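Local coordinates for putative cytoplasmic protein (Salmonella typhimurium, PDB 2GK3) that is of unknown function, belongs to a putative class I glutamine amidotransferase-like family, and assembles into a hexamer, at residues A61-V64 with Q65-P69; Q234-M237 with S238-F241. All blocks are in the same frame, centred on the assembly; numbering follows the deposited sequence.

Contact 1: A61-V64 with Q65-P69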
ATOM      1  N   ALA E  61       0.476 -16.740  12.543  1.00 35.00           N
ATOM      2  CA  ALA E  61       1.255 -16.692  11.299  1.00 34.54           C
ATOM      3  C   ALA E  61       2.649 -16.050  11.419  1.00 34.27           C
ATOM      4  O   ALA E  61       3.630 -16.622  10.933  1.00 33.60           O
ATOM      5  CB  ALA E  61       0.452 -16.015  10.204  1.00 34.68           C
ATOM      6  N   HIS E  62       2.745 -14.882  12.062  1.00 34.33           N
ATOM      7  CA  HIS E  62       4.056 -14.208  12.196  1.00 34.71           C
ATOM      8  C   HIS E  62       5.104 -15.076  12.887  1.00 35.01           C
ATOM      9  O   HIS E  62       6.283 -15.017  12.539  1.00 36.05           O
ATOM     10  CB  HIS E  62       3.973 -12.772  12.786  1.00 34.52           C
ATOM     11  CG  HIS E  62       3.377 -12.688  14.159  1.00 33.54           C
ATOM     12  ND1 HIS E  62       2.115 -12.183  14.390  1.00 32.53           N
ATOM     13  CD2 HIS E  62       3.868 -13.035  15.371  1.00 32.50           C
ATOM     14  CE1 HIS E  62       1.850 -12.224  15.680  1.00 30.89           C
ATOM     15  NE2 HIS E  62       2.891 -12.754  16.296  1.00 32.61           N
ATOM     16  N   THR E  63       4.671 -15.920  13.817  1.00 34.80           N
ATOM     17  CA  THR E  63       5.584 -16.781  14.566  1.00 34.42           C
ATOM     18  C   THR E  63       6.131 -17.946  13.723  1.00 34.50           C
ATOM     19  O   THR E  63       7.209 -18.455  14.003  1.00 34.33           O
ATOM     20  CB  THR E  63       4.885 -17.320  15.838  1.00 34.31           C
ATOM     21  OG1 THR E  63       4.368 -16.220  16.585  1.00 34.78           O
ATOM     22  CG2 THR E  63       5.833 -18.112  16.716  1.00 34.50           C
ATOM     23  N   VAL E  64       5.375 -18.396  12.722  1.00 34.67           N
ATOM     24  CA  VAL E  64       5.895 -19.357  11.753  1.00 34.61           C
ATOM     25  C   VAL E  64       7.072 -18.742  10.970  1.00 35.06           C
ATOM     26  O   VAL E  64       8.072 -19.416  10.738  1.00 34.66           O
ATOM     27  CB  VAL E  64       4.777 -19.860  10.786  1.00 35.28           C
ATOM     28  CG1 VAL E  64       5.355 -20.719   9.631  1.00 34.77           C
ATOM     29  CG2 VAL E  64       3.707 -20.632  11.554  1.00 34.66           C
ATOM     30  N   GLN E  65       6.940 -17.465  10.592  1.00 35.82           N
ATOM     31  CA  GLN E  65       7.974 -16.699   9.875  1.00 37.60           C
ATOM     32  C   GLN E  65       9.300 -16.581  10.632  1.00 38.55           C
ATOM     33  O   GLN E  65      10.355 -16.785  10.046  1.00 38.97           O
ATOM     34  CB  GLN E  65       7.486 -15.284   9.535  1.00 37.68           C
ATOM     35  CG  GLN E  65       6.288 -15.186   8.617  1.00 37.60           C
ATOM     36  CD  GLN E  65       6.157 -13.797   7.972  1.00 38.81           C
ATOM     37  OE1 GLN E  65       5.961 -12.786   8.659  1.00 41.05           O
ATOM     38  NE2 GLN E  65       6.254 -13.749   6.641  1.00 37.44           N
ATOM     39  N   ILE E  66       9.222 -16.249  11.922  1.00 39.87           N
ATOM     40  CA  ILE E  66      10.369 -16.055  12.825  1.00 41.08           C
ATOM     41  C   ILE E  66      10.943 -17.353  13.400  1.00 41.06           C
ATOM     42  O   ILE E  66      12.161 -17.464  13.609  1.00 41.67           O
ATOM     43  CB  ILE E  66       9.931 -15.302  14.136  1.00 41.31           C
ATOM     44  CG1 ILE E  66       9.512 -13.864  13.914  1.00 41.46           C
ATOM     45  CG2 ILE E  66      11.035 -15.352  15.222  1.00 43.43           C
ATOM     46  CD1 ILE E  66       9.063 -13.244  15.265  1.00 41.78           C
ATOM     47  N   ALA E  67      10.060 -18.302  13.716  1.00 40.88           N
ATOM     48  CA  ALA E  67      10.373 -19.312  14.731  1.00 40.59           C
ATOM     49  C   ALA E  67       9.655 -20.637  14.572  1.00 40.39           C
ATOM     50  O   ALA E  67       9.388 -21.316  15.573  1.00 40.09           O
ATOM     51  CB  ALA E  67      10.074 -18.749  16.132  1.00 40.90           C
ATOM     52  N   PHE E  68       9.339 -21.020  13.338  1.00 40.26           N
ATOM     53  CA  PHE E  68       8.801 -22.363  13.128  1.00 39.88           C
ATOM     54  C   PHE E  68       9.859 -23.411  13.514  1.00 40.20           C
ATOM     55  O   PHE E  68      11.022 -23.260  13.145  1.00 39.60           O
ATOM     56  CB  PHE E  68       8.304 -22.582  11.686  1.00 39.18           C
ATOM     57  CG  PHE E  68       7.561 -23.863  11.526  1.00 37.20           C
ATOM     58  CD1 PHE E  68       6.224 -23.941  11.871  1.00 36.84           C
ATOM     59  CD2 PHE E  68       8.223 -25.017  11.148  1.00 35.93           C
ATOM     60  CE1 PHE E  68       5.538 -25.158  11.782  1.00 38.68           C
ATOM     61  CE2 PHE E  68       7.558 -26.227  11.062  1.00 35.10           C
ATOM     62  CZ  PHE E  68       6.214 -26.303  11.369  1.00 36.71           C
ATOM     63  N   PRO E  69       9.464 -24.452  14.278  1.00 41.45           N
ATOM     64  CA  PRO E  69      10.402 -25.505  14.727  1.00 42.71           C
ATOM     65  C   PRO E  69      11.154 -26.198  13.586  1.00 44.29           C
ATOM     66  O   PRO E  69      10.531 -26.718  12.651  1.00 44.57           O
ATOM     67  CB  PRO E  69       9.488 -26.518  15.446  1.00 42.45           C
ATOM     68  CG  PRO E  69       8.304 -25.749  15.837  1.00 41.78           C
ATOM     69  CD  PRO E  69       8.107 -24.677  14.809  1.00 41.20           C
TER
HETATM   70  O   HOH W   1      10.999 -19.443  11.164  1.00 43.14           O
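Val-64 of helix 61-67 and Phe-68 in the chain just beyond it lie side by side, an i to i+4 pair at the C-terminal end of a helix in an amidotransferase-like fold, both pointing the same way. The CG1 methyl of Val-64 approaches the Phe-68 ring obliquely and comes to 4.0 Å from CD1. Phe-68 carries its ring anti to the backbone N (chi1 -171°), which sets it alongside the valine; both reach Met-59 of strand 55-59 and Ile-16 of strand 12-28, where a compact branched residue and a flat ring suit a buried apolar layer. Pro-69 CD lies 3.4 Å above one ring face, offset toward the rim. Behind these side chains the backbone keeps helical bonding. Ile-66 N bonds to His-62 O at 3.2 Å, and Ala-67 N to Thr-63 O at 2.9 Å. Ala-67 is exposed, and its small methyl suits the surface. Gln-65 leaves the same turn in another direction: its extended chain passes His-62 O, and its amide bonds through NE2 to Ser-36 O and through OE1 to Tyr-38 N of a second subunit, so this helix takes part in the hexamer contacts. A water links Val-64 O and Phe-68 N, whose direct bond is weak: it lies 3.0 Å from Val-64 O and accepts from Phe-68 N at 3.2 Å.

Contact 2: Q234-M237 with S238-F241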
ATOM      1  N   GLN E 234     -22.266 -16.505  13.529  1.00 40.59           N
ATOM      2  CA  GLN E 234     -22.504 -16.394  14.967  1.00 41.82           C
ATOM      3  C   GLN E 234     -23.357 -17.563  15.425  1.00 41.52           C
ATOM      4  O   GLN E 234     -23.169 -18.085  16.519  1.00 41.40           O
ATOM      5  CB  GLN E 234     -23.203 -15.070  15.312  1.00 42.75           C
ATOM      6  CG  GLN E 234     -22.328 -13.819  15.185  1.00 47.07           C
ATOM      7  CD  GLN E 234     -20.957 -14.001  15.836  1.00 52.48           C
ATOM      8  OE1 GLN E 234     -20.840 -14.214  17.062  1.00 52.69           O
ATOM      9  NE2 GLN E 234     -19.904 -13.933  15.008  1.00 54.39           N
ATOM     10  N   GLN E 235     -24.294 -17.970  14.571  1.00 41.82           N
ATOM     11  CA  GLN E 235     -25.129 -19.140  14.823  1.00 42.19           C
ATOM     12  C   GLN E 235     -24.286 -20.418  14.941  1.00 41.46           C
ATOM     13  O   GLN E 235     -24.564 -21.291  15.765  1.00 41.05           O
ATOM     14  CB  GLN E 235     -26.189 -19.259  13.734  1.00 42.81           C
ATOM     15  CG  GLN E 235     -27.021 -20.531  13.783  1.00 45.95           C
ATOM     16  CD  GLN E 235     -27.997 -20.609  12.636  1.00 49.01           C
ATOM     17  OE1 GLN E 235     -27.902 -21.485  11.787  1.00 50.81           O
ATOM     18  NE2 GLN E 235     -28.933 -19.670  12.590  1.00 52.38           N
ATOM     19  N   PHE E 236     -23.241 -20.514  14.134  1.00 41.19           N
ATOM     20  CA  PHE E 236     -22.348 -21.662  14.218  1.00 41.14           C
ATOM     21  C   PHE E 236     -21.518 -21.641  15.515  1.00 41.77           C
ATOM     22  O   PHE E 236     -21.342 -22.678  16.158  1.00 40.61           O
ATOM     23  CB  PHE E 236     -21.474 -21.733  12.964  1.00 40.21           C
ATOM     24  CG  PHE E 236     -20.433 -22.806  13.001  1.00 38.41           C
ATOM     25  CD1 PHE E 236     -20.739 -24.091  13.449  1.00 38.52           C
ATOM     26  CD2 PHE E 236     -19.145 -22.540  12.558  1.00 37.53           C
ATOM     27  CE1 PHE E 236     -19.773 -25.095  13.469  1.00 36.94           C
ATOM     28  CE2 PHE E 236     -18.166 -23.533  12.567  1.00 36.01           C
ATOM     29  CZ  PHE E 236     -18.479 -24.807  13.022  1.00 37.62           C
HETATM   30  N   MSE E 237     -21.033 -20.453  15.890  1.00 43.48           N
HETATM   31  CA  MSE E 237     -20.243 -20.260  17.128  1.00 45.24           C
HETATM   32  C   MSE E 237     -21.019 -20.685  18.370  1.00 44.84           C
HETATM   33  O   MSE E 237     -20.468 -21.302  19.286  1.00 44.38           O
HETATM   34  CB  MSE E 237     -19.869 -18.796  17.335  1.00 46.20           C
HETATM   35  CG  MSE E 237     -19.487 -18.002  16.123  1.00 51.86           C
HETATM   36 SE   MSE E 237     -17.557 -17.973  15.886  1.00 67.07          SE
HETATM   37  CE  MSE E 237     -17.616 -19.405  14.556  1.00 62.98           C
ATOM     38  N   SER E 238     -22.297 -20.319  18.407  1.00 44.76           N
ATOM     39  CA  SER E 238     -23.122 -20.562  19.592  1.00 45.08           C
ATOM     40  C   SER E 238     -24.006 -21.789  19.426  1.00 44.74           C
ATOM     41  O   SER E 238     -24.904 -22.038  20.234  1.00 45.12           O
ATOM     42  CB  SER E 238     -23.945 -19.319  19.939  1.00 45.27           C
ATOM     43  OG  SER E 238     -24.474 -18.723  18.766  1.00 46.61           O
ATOM     44  N   TRP E 239     -23.748 -22.541  18.356  1.00 44.00           N
ATOM     45  CA  TRP E 239     -24.348 -23.849  18.149  1.00 43.11           C
ATOM     46  C   TRP E 239     -23.893 -24.768  19.299  1.00 42.40           C
ATOM     47  O   TRP E 239     -22.708 -24.781  19.643  1.00 42.13           O
ATOM     48  CB  TRP E 239     -23.903 -24.380  16.780  1.00 43.19           C
ATOM     49  CG  TRP E 239     -24.496 -25.680  16.330  1.00 42.71           C
ATOM     50  CD1 TRP E 239     -25.812 -26.001  16.276  1.00 41.67           C
ATOM     51  CD2 TRP E 239     -23.781 -26.821  15.823  1.00 42.67           C
ATOM     52  NE1 TRP E 239     -25.969 -27.277  15.800  1.00 42.04           N
ATOM     53  CE2 TRP E 239     -24.740 -27.803  15.509  1.00 42.55           C
ATOM     54  CE3 TRP E 239     -22.419 -27.110  15.617  1.00 42.26           C
ATOM     55  CZ2 TRP E 239     -24.388 -29.059  14.985  1.00 43.44           C
ATOM     56  CZ3 TRP E 239     -22.067 -28.350  15.104  1.00 41.45           C
ATOM     57  CH2 TRP E 239     -23.047 -29.310  14.793  1.00 43.09           C
ATOM     58  N   PRO E 240     -24.838 -25.498  19.930  1.00 41.72           N
ATOM     59  CA  PRO E 240     -24.558 -26.337  21.100  1.00 41.20           C
ATOM     60  C   PRO E 240     -23.470 -27.377  20.870  1.00 40.66           C
ATOM     61  O   PRO E 240     -22.848 -27.847  21.824  1.00 40.63           O
ATOM     62  CB  PRO E 240     -25.892 -27.048  21.337  1.00 41.19           C
ATOM     63  CG  PRO E 240     -26.889 -26.142  20.816  1.00 40.95           C
ATOM     64  CD  PRO E 240     -26.270 -25.534  19.595  1.00 41.98           C
ATOM     65  N   PHE E 241     -23.236 -27.730  19.611  1.00 40.11           N
ATOM     66  CA  PHE E 241     -22.254 -28.769  19.297  1.00 39.25           C
ATOM     67  C   PHE E 241     -20.953 -28.227  18.701  1.00 38.22           C
ATOM     68  O   PHE E 241     -20.129 -28.988  18.194  1.00 38.08           O
ATOM     69  CB  PHE E 241     -22.890 -29.842  18.405  1.00 39.26           C
ATOM     70  CG  PHE E 241     -24.101 -30.511  19.023  1.00 39.82           C
ATOM     71  CD1 PHE E 241     -23.955 -31.432  20.060  1.00 40.21           C
ATOM     72  CD2 PHE E 241     -25.388 -30.220  18.563  1.00 39.71           C
ATOM     73  CE1 PHE E 241     -25.073 -32.053  20.635  1.00 39.94           C
ATOM     74  CE2 PHE E 241     -26.509 -30.841  19.124  1.00 38.88           C
ATOM     75  CZ  PHE E 241     -26.352 -31.751  20.166  1.00 39.30           C
TER
HETATM   76  O   HOH W   2     -21.368 -23.081  21.011  1.00 41.72           O
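Phe-236 turns the edge of its ring to the six-membered ring of Trp-239, CE1 lying 4.0 Å from CE3, at the C-terminal end of the short helix 234-237, which Ser-238 closes. In what is probably an amidotransferase-like fold, the chain passes from here into the loop that leads to helix 242-253. With CG anti to the backbone N (Trp-239 chi1 -176°), each ring lies beside its own carbonyl carbon, and the two side chains cross obliquely in a buried patch next to Pro-184 and Leu-245. The large indole also suits its place by having a polar edge: NE1 bonds to Ser-181 O, so the buried nitrogen is satisfied while the carbon surface packs. Phe-241 CB lies 3.6 Å above one indole face, offset toward the rim.

Ser-238 is the first residue past the helix. Its small hydroxyl, with OG between the backbone N and the carbonyl carbon (chi1 42°), folds back to donate to Gln-234 O at 2.7 Å. Ser-238 N binds the same oxygen at 3.1 Å, and the two donors arrive from opposite faces of the carbonyl plane, so one acceptor is gripped twice. A weak bond runs from Trp-239 N to Phe-236 O, and Trp-239 CB lies 3.1 Å from the same oxygen. Past the turn, a single water donates to both Met-237 O and Trp-239 O, each at 2.6 Å.

From the N terminus, the chain first runs through strands 12-28 and 31-40, helix 43-51 and strand 55-59, then enters contact 1 on helix 61-67. Each contact closes only a local turn: contact 1 along helix 61-67 and into the chain just after it, contact 2 between helix 234-237 and helix 242-253. They follow in series, neither nesting nor crossing, with centres about 31 Å apart on opposite sides of the chain's centre. Contact 1 packs helix 61-67 against strands 12-28 and 55-59 and faces neighbouring subunits. Contact 2, near the C terminus, joins the region around strand 185-194 to the final helix. Their nearest atoms are about 18 Å apart.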